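Local coordinates for CarG (Serratia, PDB 4O7J), which probably contributes to intrinsic carbapenem resistance and is a structural homologue of lysozyme inhibitors, at residues 1-6 with 79-84; 32-37 with 70-75; 92-97 with 145-150; 107-112 with 132-137. One frame throughout, in Å; residues are numbered along the deposited sequence.

Interaction 1: 1-6 with 79-84; sequences LTPVTL and DNRLFK
Pro3 and Val4 lie across Leu82 and Phe83 on an outermost strand of the four-stranded antiparallel sheet, an example of an irregular chain end laid over a sheet edge. The end-to-end directions of the two touching parts differ by 110°, and one direct backbone bond joins them: Val4 N gives its hydrogen to Leu82 O at 2.9 Å, nearly straight at the hydrogen but tilted from the carbonyl plane. Water bridges flank that bond. One water donates to Thr2 O and accepts from Lys84 N; the other donates to both Val4 O and Leu82 O, which is thus gripped twice.

The Phe83 ring receives the first residues of the chain. With CG of Phe83 anti to its carbonyl carbon (chi1 -68°), the ring lies against Leu1 and Pro3. Pro3 CB sits over one face, 4.0 Å from Phe83 CE2, while Leu1 O comes to the edge in the ring plane, 3.7 Å from Phe83 CE2. Pro3 also meets Arg81, whose aliphatic part crosses the proline ring at a slant, Arg81 CD lying 3.6 Å from Pro3 CB. Val4 aims its side chain at the strand: CB stands 4.3 Å from Leu82 CB, and the CG2 branch passes over the Phe83 carbonyl carbon toward Lys84. Helix 152-155 adds Leu155 against both Leu1 and Phe83, whereas Leu82 and Leu6 share Leu13 of strand 9-13. Val4 CG2 ends 3.9 Å from Lys84 CB.

Interaction 2: 32-37 with 70-75; sequences NTSHPN and SASADF
NE2 of His35 donates to Asp74 OD1 at 3.0 Å, a histidine-carboxylate hydrogen bond between two surface loops. The acceptor lies close to the imidazole plane, and OD1 is met nearly along its C-O axis, yet the N-H points somewhat aside, with an angle of 133° at the hydrogen. Ring and carboxylate planes stand 77° apart, so the acid meets the ring edge almost crosswise. CG of His35 is anti to its carbonyl carbon (chi1 -54°), which carries the imidazole across to the 70-75 loop. There CD2 approaches Ala71 O at 3.3 Å, near the ring plane.

The same carbonyl receives a weak hydrogen bond from Ser34 OG, also 3.3 Å long. Beside it the methyl of Thr33 presses on the methyl of Ala71, CG2 to CB 3.4 Å, tighter than usual for two carbons. Ser70 to Ala73 form a type I beta turn, and it is this turn that presents Ala71 O to all three residues. Arg68 touches His35 and binds Ala73 O. Far from the centre of the chain, the contact joins the connection between strands 22-29 and 37-45 to the one between strands 64-65 and 78-85.

Interaction 3: 92-97 with 145-150; sequences VTARKT and EAYQEV
Tyr147 holds CG anti to its carbonyl carbon (chi1 -73°), sending the ring from a 3-10 segment to the inner strand 88-96 of the antiparallel sheet, where Val92 points its CG1 anti to the backbone N (chi1 -173°) and meets the phenol at its rim. This is a 3-10 segment packed on a sheet face, with one tyrosine reaching in to the strand backbone. Its hydroxyl donates to Val92 O at 2.8 Å, approaching from outside the carbonyl plane by 31°. The same oxygen accepts a weak bond from Ala94 N at 3.4 Å, so one phenol oxygen deals with both a carbonyl and an N-H of the strand.

Around these polar atoms the contact is apolar and wholly buried. Val92 CG1 lies in the plane of the ring at its edge, 3.9 Å from Tyr147 CE1, the two side chains running past one another in opposite directions. The methyl of Ala94 approaches the phenol obliquely. Asp79 and Arg81 of strand 78-85 also touch Tyr147, and Leu109 and Ile111 of strand 107-116 pack on Ala94 and Val92. Val150 adds a looser contact, its CG1 4.5 Å from Val92 CG1.

Interaction 4: 107-112 with 132-137; sequences VSLTIY and KTVTAQ
Strands 107-116 and 126-135 form a beta hairpin whose second strand is outermost in the four-stranded sheet, and here its arms pair antiparallel, with the axes of these short segments 4.6 Å apart at closest and 160° between their directions. Leu109 and Val134 make a hydrogen-bonded pair: Leu109 N binds Val134 O at 2.8 Å, and Val134 N returns a bond to Leu109 O. Ile111 N donates to Lys132 O at 2.9 Å, while Ala136 N reaches Val107 O at 2.8 Å.

Alternation divides the side chains between the two faces. Leu109, Ile111 and Val134 look to the side where Met154 of helix 152-155 packs on all three; within the contact, Leu109 CB stands 4.1 Å from Val134 CG2. Ser108, Thr110 and Thr133 occupy the other face. Ser108 CB touches the Thr133 methyl, CG2, at 3.9 Å. In both threonines OG1 is anti to the carbonyl carbon (chi1 -52° in Thr110, -61° in Thr133), which brings both hydroxyls of this non-hydrogen-bonded pair to one side. One water links them there, 2.8 Å from Thr110 OG1 and 2.6 Å from Thr133 OG1.

In the fold
Three of the four contacts share one antiparallel sheet, in which strands 78-85, 88-96, 107-116 and 126-135 follow in chain order. Interactions 3 and 4 have centres about 7 Å apart and are joined by backbone bonds such as Thr93 N to Thr110 O. Interaction 1 lies about 11 Å between centres from interaction 3; Asp79 N meets Ala94 O there, and Asn80 OD1 meets Thr93 OG1. Interaction 2 stands apart, its centre about 19 Å from that of interaction 3 and about 24 Å from that of interaction 4, touching the former through Phe75 and Lys96. The sodium ion, bound by Asp14, Asn16, Asp18, Leu20 and Asp22, lies about 12 Å from the Leu82 side chain of interaction 1.

Interaction 1: 1-6 with 79-84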
loop_
_atom_site.group_PDB
_atom_site.type_symbol
_atom_site.label_atom_id
_atom_site.label_comp_id
_atom_site.label_asym_id
_atom_site.label_seq_id
_atom_site.Cartn_x
_atom_site.Cartn_y
_atom_site.Cartn_z
ATOM N N LEU A 1 3.573 16.776 22.900
ATOM C CA LEU A 1 4.428 16.390 21.758
ATOM C C LEU A 1 3.732 16.748 20.479
ATOM O O LEU A 1 2.692 16.192 20.133
ATOM C CB LEU A 1 4.714 14.875 21.723
ATOM C CG LEU A 1 5.980 14.323 22.328
ATOM C CD1 LEU A 1 6.150 12.860 21.958
ATOM C CD2 LEU A 1 7.211 15.117 21.931
ATOM N N THR A 2 4.349 17.631 19.731
ATOM C CA THR A 2 3.880 17.916 18.393
ATOM C C THR A 2 4.182 16.648 17.522
ATOM O O THR A 2 5.214 16.020 17.693
ATOM C CB THR A 2 4.573 19.191 17.875
ATOM O OG1 THR A 2 4.056 20.316 18.617
ATOM C CG2 THR A 2 4.310 19.383 16.387
ATOM N N PRO A 3 3.234 16.230 16.671
ATOM C CA PRO A 3 3.522 15.091 15.794
ATOM C C PRO A 3 4.379 15.475 14.589
ATOM O O PRO A 3 4.600 16.662 14.327
ATOM C CB PRO A 3 2.157 14.685 15.283
ATOM C CG PRO A 3 1.305 15.902 15.426
ATOM C CD PRO A 3 1.834 16.652 16.599
ATOM N N VAL A 4 4.821 14.473 13.822
ATOM C CA VAL A 4 5.608 14.720 12.655
ATOM C C VAL A 4 4.722 15.423 11.616
ATOM O O VAL A 4 3.588 15.027 11.414
ATOM C CB VAL A 4 6.199 13.409 12.093
ATOM C CG1 VAL A 4 6.816 13.699 10.736
ATOM C CG2 VAL A 4 7.211 12.847 13.090
ATOM N N THR A 5 5.214 16.511 11.022
ATOM C CA THR A 5 4.446 17.223 9.983
ATOM C C THR A 5 4.566 16.438 8.731
ATOM O O THR A 5 5.684 16.264 8.242
ATOM C CB THR A 5 5.067 18.619 9.713
ATOM O OG1 THR A 5 5.105 19.332 10.931
ATOM C CG2 THR A 5 4.270 19.430 8.716
ATOM N N LEU A 6 3.480 15.825 8.272
ATOM C CA LEU A 6 3.529 15.135 6.948
ATOM C C LEU A 6 2.819 16.047 5.933
ATOM O O LEU A 6 1.780 16.587 6.244
ATOM C CB LEU A 6 2.858 13.772 6.975
ATOM C CG LEU A 6 3.503 12.767 7.939
ATOM C CD1 LEU A 6 2.706 11.482 8.101
ATOM C CD2 LEU A 6 4.920 12.417 7.472
ATOM N N ASP A 79 -7.201 5.831 14.421
ATOM C CA ASP A 79 -6.276 6.765 13.745
ATOM C C ASP A 79 -4.874 6.292 13.931
ATOM O O ASP A 79 -4.596 5.454 14.795
ATOM C CB ASP A 79 -6.408 8.174 14.266
ATOM C CG ASP A 79 -5.936 9.238 13.309
ATOM O OD1 ASP A 79 -5.619 8.978 12.103
ATOM O OD2 ASP A 79 -5.885 10.390 13.793
ATOM N N ASN A 80 -3.977 6.753 13.072
ATOM C CA ASN A 80 -2.553 6.499 13.188
ATOM C C ASN A 80 -1.794 7.774 13.040
ATOM O O ASN A 80 -2.161 8.610 12.230
ATOM C CB ASN A 80 -2.092 5.478 12.112
ATOM C CG ASN A 80 -2.945 4.259 12.093
ATOM O OD1 ASN A 80 -2.764 3.361 12.889
ATOM N ND2 ASN A 80 -3.894 4.228 11.193
ATOM N N ARG A 81 -0.730 7.952 13.833
ATOM C CA ARG A 81 0.028 9.164 13.756
ATOM C C ARG A 81 1.496 8.893 14.051
ATOM O O ARG A 81 1.814 8.128 14.933
ATOM C CB ARG A 81 -0.603 10.258 14.671
ATOM C CG ARG A 81 -0.002 11.645 14.525
ATOM C CD ARG A 81 -0.833 12.755 15.193
ATOM N NE ARG A 81 -2.188 12.844 14.690
ATOM C CZ ARG A 81 -3.132 13.649 15.198
ATOM N NH1 ARG A 81 -2.868 14.423 16.233
ATOM N NH2 ARG A 81 -4.345 13.621 14.679
ATOM N N LEU A 82 2.372 9.543 13.273
ATOM C CA LEU A 82 3.791 9.460 13.469
ATOM C C LEU A 82 4.360 10.509 14.376
ATOM O O LEU A 82 4.033 11.722 14.251
ATOM C CB LEU A 82 4.454 9.484 12.092
ATOM C CG LEU A 82 5.741 8.790 11.777
ATOM C CD1 LEU A 82 5.750 7.300 12.051
ATOM C CD2 LEU A 82 6.095 9.171 10.338
ATOM N N PHE A 83 5.191 10.062 15.313
ATOM C CA PHE A 83 5.926 10.918 16.234
ATOM C C PHE A 83 7.410 10.620 16.121
ATOM O O PHE A 83 7.811 9.554 15.690
ATOM C CB PHE A 83 5.477 10.634 17.655
ATOM C CG PHE A 83 4.085 11.060 17.923
ATOM C CD1 PHE A 83 3.034 10.235 17.606
ATOM C CD2 PHE A 83 3.804 12.362 18.466
ATOM C CE1 PHE A 83 1.722 10.637 17.823
ATOM C CE2 PHE A 83 2.518 12.739 18.705
ATOM C CZ PHE A 83 1.459 11.885 18.360
ATOM N N LYS A 84 8.211 11.517 16.603
ATOM C CA LYS A 84 9.616 11.348 16.577
ATOM C C LYS A 84 10.246 11.845 17.905
ATOM O O LYS A 84 9.884 12.873 18.382
ATOM C CB LYS A 84 10.216 12.068 15.402
ATOM C CG LYS A 84 11.705 11.923 15.335
ATOM C CD LYS A 84 12.284 12.596 14.138
ATOM C CE LYS A 84 11.798 14.003 14.026
ATOM N NZ LYS A 84 11.897 14.511 12.628
HETATM O O HOH W 1 6.992 14.258 16.616
HETATM O O HOH W 2 2.417 12.500 12.100
#

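Interaction 2: 32-37 with 70-75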
loop_
_atom_site.group_PDB
_atom_site.type_symbol
_atom_site.label_atom_id
_atom_site.label_comp_id
_atom_site.label_asym_id
_atom_site.label_seq_id
_atom_site.Cartn_x
_atom_site.Cartn_y
_atom_site.Cartn_z
ATOM N N ASN A 32 -16.253 7.771 -2.692
ATOM C CA ASN A 32 -17.526 8.435 -2.921
ATOM C C ASN A 32 -18.384 8.441 -1.657
ATOM O O ASN A 32 -19.573 8.109 -1.709
ATOM C CB ASN A 32 -18.264 7.767 -4.110
ATOM C CG ASN A 32 -17.705 8.195 -5.404
ATOM O OD1 ASN A 32 -17.850 9.359 -5.779
ATOM N ND2 ASN A 32 -16.962 7.329 -6.042
ATOM N N THR A 33 -17.740 8.839 -0.557
ATOM C CA THR A 33 -18.304 8.990 0.786
ATOM C C THR A 33 -17.998 10.445 1.194
ATOM O O THR A 33 -17.153 11.055 0.583
ATOM C CB THR A 33 -17.636 7.997 1.805
ATOM O OG1 THR A 33 -17.851 6.625 1.398
ATOM C CG2 THR A 33 -18.245 8.136 3.165
ATOM N N SER A 34 -18.611 10.961 2.276
ATOM C CA SER A 34 -18.331 12.328 2.792
ATOM C C SER A 34 -16.925 12.581 3.305
ATOM O O SER A 34 -16.451 13.725 3.300
ATOM C CB SER A 34 -19.401 12.798 3.869
ATOM O OG SER A 34 -19.971 11.728 4.582
ATOM N N HIS A 35 -16.225 11.508 3.698
ATOM C CA HIS A 35 -14.864 11.624 4.189
ATOM C C HIS A 35 -13.937 10.663 3.484
ATOM O O HIS A 35 -14.200 9.479 3.462
ATOM C CB HIS A 35 -14.818 11.230 5.648
ATOM C CG HIS A 35 -15.790 11.986 6.483
ATOM N ND1 HIS A 35 -15.628 13.316 6.770
ATOM C CD2 HIS A 35 -16.942 11.606 7.078
ATOM C CE1 HIS A 35 -16.637 13.732 7.515
ATOM N NE2 HIS A 35 -17.448 12.712 7.719
ATOM N N PRO A 36 -12.856 11.112 2.899
ATOM C CA PRO A 36 -11.756 10.189 2.594
ATOM C C PRO A 36 -11.170 9.524 3.829
ATOM O O PRO A 36 -11.099 10.082 4.881
ATOM C CB PRO A 36 -10.693 11.071 1.998
ATOM C CG PRO A 36 -11.293 12.392 1.811
ATOM C CD PRO A 36 -12.478 12.490 2.677
ATOM N N ASN A 37 -10.755 8.296 3.621
ATOM C CA ASN A 37 -10.010 7.551 4.571
ATOM C C ASN A 37 -8.544 7.819 4.359
ATOM O O ASN A 37 -8.019 7.492 3.353
ATOM C CB ASN A 37 -10.281 6.097 4.356
ATOM C CG ASN A 37 -10.379 5.381 5.620
ATOM O OD1 ASN A 37 -11.453 5.026 6.076
ATOM N ND2 ASN A 37 -9.286 5.272 6.253
ATOM N N SER A 70 -19.176 4.895 10.426
ATOM C CA SER A 70 -20.036 4.857 9.251
ATOM C C SER A 70 -19.556 5.947 8.323
ATOM O O SER A 70 -18.723 6.779 8.704
ATOM C CB SER A 70 -21.500 5.110 9.659
ATOM O OG SER A 70 -21.669 6.420 10.191
ATOM N N ALA A 71 -20.137 5.938 7.130
ATOM C CA ALA A 71 -19.815 6.867 6.042
ATOM C C ALA A 71 -19.818 8.311 6.494
ATOM O O ALA A 71 -18.892 9.074 6.209
ATOM C CB ALA A 71 -20.820 6.685 4.899
ATOM N N SER A 72 -20.878 8.711 7.172
ATOM C CA SER A 72 -21.047 10.113 7.487
ATOM C C SER A 72 -20.613 10.551 8.867
ATOM O O SER A 72 -20.775 11.706 9.190
ATOM C CB SER A 72 -22.500 10.514 7.254
ATOM O OG SER A 72 -22.957 9.879 6.072
ATOM N N ALA A 73 -20.098 9.639 9.681
ATOM C CA ALA A 73 -19.627 10.013 10.995
ATOM C C ALA A 73 -18.515 11.070 10.955
ATOM O O ALA A 73 -17.624 10.993 10.170
ATOM C CB ALA A 73 -19.203 8.787 11.779
ATOM N N ASP A 74 -18.626 12.059 11.818
ATOM C CA ASP A 74 -17.645 13.120 11.927
ATOM C C ASP A 74 -16.684 12.862 13.120
ATOM O O ASP A 74 -16.287 13.738 13.818
ATOM C CB ASP A 74 -18.368 14.471 11.968
ATOM C CG ASP A 74 -19.400 14.610 10.828
ATOM O OD1 ASP A 74 -19.124 14.184 9.710
ATOM O OD2 ASP A 74 -20.505 15.118 11.052
ATOM N N PHE A 75 -16.326 11.613 13.298
ATOM C CA PHE A 75 -15.294 11.266 14.233
ATOM C C PHE A 75 -14.627 9.989 13.824
ATOM O O PHE A 75 -15.185 9.274 13.089
ATOM C CB PHE A 75 -15.879 11.156 15.628
ATOM C CG PHE A 75 -16.902 10.086 15.787
ATOM C CD1 PHE A 75 -18.238 10.330 15.556
ATOM C CD2 PHE A 75 -16.535 8.826 16.200
ATOM C CE1 PHE A 75 -19.158 9.350 15.727
ATOM C CE2 PHE A 75 -17.465 7.842 16.340
ATOM C CZ PHE A 75 -18.775 8.107 16.089
#

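Interaction 3: 92-97 with 145-150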
loop_
_atom_site.group_PDB
_atom_site.type_symbol
_atom_site.label_atom_id
_atom_site.label_comp_id
_atom_site.label_asym_id
_atom_site.label_seq_id
_atom_site.Cartn_x
_atom_site.Cartn_y
_atom_site.Cartn_z
ATOM N N VAL A 92 1.897 5.517 16.306
ATOM C CA VAL A 92 0.947 5.429 17.391
ATOM C C VAL A 92 -0.462 5.311 16.862
ATOM O O VAL A 92 -0.962 6.201 16.154
ATOM C CB VAL A 92 1.053 6.605 18.334
ATOM C CG1 VAL A 92 0.130 6.354 19.551
ATOM C CG2 VAL A 92 2.507 6.753 18.791
ATOM N N THR A 93 -1.075 4.168 17.158
ATOM C CA THR A 93 -2.444 3.890 16.743
ATOM C C THR A 93 -3.348 4.267 17.898
ATOM O O THR A 93 -3.181 3.738 19.008
ATOM C CB THR A 93 -2.669 2.422 16.298
ATOM O OG1 THR A 93 -1.841 2.143 15.166
ATOM C CG2 THR A 93 -4.131 2.166 15.891
ATOM N N ALA A 94 -4.303 5.168 17.648
ATOM C CA ALA A 94 -5.358 5.447 18.638
ATOM C C ALA A 94 -6.608 4.682 18.231
ATOM O O ALA A 94 -7.096 4.805 17.054
ATOM C CB ALA A 94 -5.641 6.896 18.647
ATOM N N ARG A 95 -7.224 3.940 19.153
ATOM C CA ARG A 95 -8.409 3.187 18.810
ATOM C C ARG A 95 -9.432 3.328 19.949
ATOM O O ARG A 95 -9.069 3.141 21.094
ATOM C CB ARG A 95 -8.050 1.685 18.620
ATOM C CG ARG A 95 -9.239 0.813 18.207
ATOM C CD ARG A 95 -8.879 -0.592 17.746
ATOM N NE ARG A 95 -8.403 -1.354 18.891
ATOM C CZ ARG A 95 -9.178 -1.957 19.811
ATOM N NH1 ARG A 95 -10.505 -1.971 19.735
ATOM N NH2 ARG A 95 -8.595 -2.571 20.825
ATOM N N LYS A 96 -10.688 3.598 19.602
ATOM C CA LYS A 96 -11.849 3.472 20.540
ATOM C C LYS A 96 -12.072 2.034 20.857
ATOM O O LYS A 96 -12.235 1.188 19.943
ATOM C CB LYS A 96 -13.076 4.132 19.969
ATOM C CG LYS A 96 -12.882 5.621 19.713
ATOM C CD LYS A 96 -14.141 6.377 19.407
ATOM C CE LYS A 96 -15.058 6.429 20.616
ATOM N NZ LYS A 96 -16.281 7.104 20.296
ATOM N N THR A 97 -12.042 1.678 22.141
ATOM C CA THR A 97 -12.050 0.258 22.532
ATOM C C THR A 97 -13.420 -0.334 22.928
ATOM O O THR A 97 -13.564 -1.533 22.988
ATOM C CB THR A 97 -11.036 -0.013 23.662
ATOM O OG1 THR A 97 -11.381 0.771 24.773
ATOM C CG2 THR A 97 -9.592 0.368 23.210
ATOM N N GLU A 145 -8.394 12.511 19.224
ATOM C CA GLU A 145 -8.300 13.420 20.352
ATOM C C GLU A 145 -7.304 12.947 21.442
ATOM O O GLU A 145 -6.765 13.757 22.138
ATOM C CB GLU A 145 -9.659 13.713 20.926
ATOM C CG GLU A 145 -10.627 14.511 20.074
ATOM C CD GLU A 145 -11.948 14.565 20.827
ATOM O OE1 GLU A 145 -12.800 13.746 20.552
ATOM O OE2 GLU A 145 -12.014 15.326 21.823
ATOM N N ALA A 146 -7.115 11.642 21.575
ATOM C CA ALA A 146 -6.250 11.071 22.578
ATOM C C ALA A 146 -4.769 11.369 22.302
ATOM O O ALA A 146 -3.940 11.202 23.152
ATOM C CB ALA A 146 -6.460 9.575 22.703
ATOM N N TYR A 147 -4.433 11.821 21.102
ATOM C CA TYR A 147 -2.991 12.101 20.778
ATOM C C TYR A 147 -2.521 13.310 21.612
ATOM O O TYR A 147 -1.327 13.522 21.790
ATOM C CB TYR A 147 -2.765 12.418 19.293
ATOM C CG TYR A 147 -2.873 11.217 18.404
ATOM C CD1 TYR A 147 -2.087 10.111 18.624
ATOM C CD2 TYR A 147 -3.728 11.179 17.353
ATOM C CE1 TYR A 147 -2.216 8.979 17.896
ATOM C CE2 TYR A 147 -3.833 10.064 16.588
ATOM C CZ TYR A 147 -3.060 8.952 16.857
ATOM O OH TYR A 147 -3.150 7.871 16.021
ATOM N N GLN A 148 -3.456 14.063 22.144
ATOM C CA GLN A 148 -3.094 15.176 23.071
ATOM C C GLN A 148 -2.371 14.644 24.315
ATOM O O GLN A 148 -1.658 15.401 24.982
ATOM C CB GLN A 148 -4.372 15.921 23.456
ATOM C CG GLN A 148 -5.137 16.442 22.205
ATOM C CD GLN A 148 -6.650 16.761 22.314
ATOM O OE1 GLN A 148 -7.372 16.261 23.176
ATOM N NE2 GLN A 148 -7.126 17.594 21.367
ATOM N N GLU A 149 -2.552 13.365 24.677
ATOM C CA GLU A 149 -1.879 12.802 25.837
ATOM C C GLU A 149 -0.490 12.202 25.500
ATOM O O GLU A 149 0.196 11.719 26.389
ATOM C CB GLU A 149 -2.728 11.693 26.494
ATOM C CG GLU A 149 -4.144 12.158 26.823
ATOM C CD GLU A 149 -4.969 11.153 27.674
ATOM O OE1 GLU A 149 -4.392 10.242 28.257
ATOM O OE2 GLU A 149 -6.235 11.287 27.682
ATOM N N VAL A 150 -0.107 12.165 24.241
ATOM C CA VAL A 150 1.133 11.477 23.938
ATOM C C VAL A 150 2.322 12.331 24.402
ATOM O O VAL A 150 2.341 13.535 24.231
ATOM C CB VAL A 150 1.291 11.043 22.496
ATOM C CG1 VAL A 150 0.282 9.997 22.147
ATOM C CG2 VAL A 150 1.231 12.213 21.580
#

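Interaction 4: 107-112 with 132-137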
loop_
_atom_site.group_PDB
_atom_site.type_symbol
_atom_site.label_atom_id
_atom_site.label_comp_id
_atom_site.label_asym_id
_atom_site.label_seq_id
_atom_site.Cartn_x
_atom_site.Cartn_y
_atom_site.Cartn_z
ATOM N N VAL A 107 -10.119 5.125 24.894
ATOM C CA VAL A 107 -9.300 5.084 23.717
ATOM C C VAL A 107 -7.998 4.458 24.169
ATOM O O VAL A 107 -7.450 4.884 25.217
ATOM C CB VAL A 107 -9.018 6.498 23.083
ATOM C CG1 VAL A 107 -8.030 6.347 21.931
ATOM C CG2 VAL A 107 -10.265 7.211 22.642
ATOM N N SER A 108 -7.476 3.480 23.419
ATOM C CA SER A 108 -6.150 2.937 23.613
ATOM C C SER A 108 -5.146 3.532 22.662
ATOM O O SER A 108 -5.500 3.876 21.517
ATOM C CB SER A 108 -6.083 1.414 23.444
ATOM O OG SER A 108 -6.449 0.985 22.190
ATOM N N LEU A 109 -3.885 3.584 23.121
ATOM C CA LEU A 109 -2.777 4.060 22.290
ATOM C C LEU A 109 -1.748 3.024 22.219
ATOM O O LEU A 109 -1.219 2.643 23.268
ATOM C CB LEU A 109 -2.205 5.356 22.836
ATOM C CG LEU A 109 -3.078 6.611 22.841
ATOM C CD1 LEU A 109 -2.555 7.600 23.871
ATOM C CD2 LEU A 109 -3.229 7.255 21.453
ATOM N N THR A 110 -1.558 2.470 20.997
ATOM C CA THR A 110 -0.596 1.389 20.746
ATOM C C THR A 110 0.592 2.058 20.082
ATOM O O THR A 110 0.453 2.749 19.067
ATOM C CB THR A 110 -1.135 0.275 19.879
ATOM O OG1 THR A 110 -2.346 -0.145 20.454
ATOM C CG2 THR A 110 -0.150 -0.870 19.764
ATOM N N ILE A 111 1.738 1.935 20.730
ATOM C CA ILE A 111 2.996 2.524 20.318
ATOM C C ILE A 111 3.811 1.466 19.636
ATOM O O ILE A 111 4.153 0.395 20.239
ATOM C CB ILE A 111 3.800 3.004 21.567
ATOM C CG1 ILE A 111 2.955 3.822 22.552
ATOM C CG2 ILE A 111 5.089 3.684 21.145
ATOM C CD1 ILE A 111 2.457 5.106 22.006
ATOM N N TYR A 112 4.203 1.755 18.394
ATOM C CA TYR A 112 5.062 0.843 17.643
ATOM C C TYR A 112 6.410 1.481 17.410
ATOM O O TYR A 112 6.506 2.687 17.155
ATOM C CB TYR A 112 4.494 0.546 16.274
ATOM C CG TYR A 112 3.195 -0.191 16.244
ATOM C CD1 TYR A 112 3.174 -1.600 16.326
ATOM C CD2 TYR A 112 2.003 0.474 16.245
ATOM C CE1 TYR A 112 1.963 -2.281 16.336
ATOM C CE2 TYR A 112 0.797 -0.183 16.257
ATOM C CZ TYR A 112 0.784 -1.566 16.307
ATOM O OH TYR A 112 -0.389 -2.210 16.303
ATOM N N LYS A 132 4.286 -1.051 23.471
ATOM C CA LYS A 132 3.424 -0.871 24.627
ATOM C C LYS A 132 2.056 -0.369 24.134
ATOM O O LYS A 132 1.967 0.325 23.123
ATOM C CB LYS A 132 4.054 0.212 25.498
ATOM C CG LYS A 132 3.438 0.576 26.804
ATOM C CD LYS A 132 2.994 -0.606 27.659
ATOM C CE LYS A 132 2.273 -0.076 28.925
ATOM N NZ LYS A 132 1.376 -1.033 29.634
ATOM N N THR A 133 1.003 -0.704 24.885
ATOM C CA THR A 133 -0.312 -0.114 24.675
ATOM C C THR A 133 -0.693 0.545 26.020
ATOM O O THR A 133 -0.386 -0.025 27.093
ATOM C CB THR A 133 -1.337 -1.131 24.212
ATOM O OG1 THR A 133 -0.952 -1.699 22.966
ATOM C CG2 THR A 133 -2.708 -0.504 24.057
ATOM N N VAL A 134 -1.214 1.743 25.991
ATOM C CA VAL A 134 -1.695 2.414 27.160
ATOM C C VAL A 134 -3.125 2.867 26.952
ATOM O O VAL A 134 -3.562 3.057 25.826
ATOM C CB VAL A 134 -0.800 3.559 27.644
ATOM C CG1 VAL A 134 0.634 3.093 27.758
ATOM C CG2 VAL A 134 -0.908 4.791 26.729
ATOM N N THR A 135 -3.894 2.978 28.043
ATOM C CA THR A 135 -5.220 3.473 27.943
ATOM C C THR A 135 -5.177 4.941 28.185
ATOM O O THR A 135 -4.568 5.392 29.169
ATOM C CB THR A 135 -6.146 2.820 28.980
ATOM O OG1 THR A 135 -5.999 1.410 28.921
ATOM C CG2 THR A 135 -7.556 3.176 28.730
ATOM N N ALA A 136 -5.779 5.744 27.285
ATOM C CA ALA A 136 -5.781 7.142 27.554
ATOM C C ALA A 136 -6.565 7.416 28.876
ATOM O O ALA A 136 -7.494 6.720 29.217
ATOM C CB ALA A 136 -6.382 7.919 26.395
ATOM N N GLN A 137 -6.212 8.485 29.554
ATOM C CA GLN A 137 -6.785 8.811 30.857
ATOM C C GLN A 137 -8.080 9.596 30.806
ATOM O O GLN A 137 -8.718 9.760 31.789
ATOM C CB GLN A 137 -5.671 9.444 31.726
ATOM C CG GLN A 137 -4.670 8.330 32.019
ATOM C CD GLN A 137 -3.480 8.814 32.858
ATOM O OE1 GLN A 137 -3.658 9.244 33.981
ATOM N NE2 GLN A 137 -2.290 8.752 32.292
HETATM O O HOH W 3 -9.614 6.454 27.402
HETATM O O HOH W 4 -2.885 -2.653 21.485
#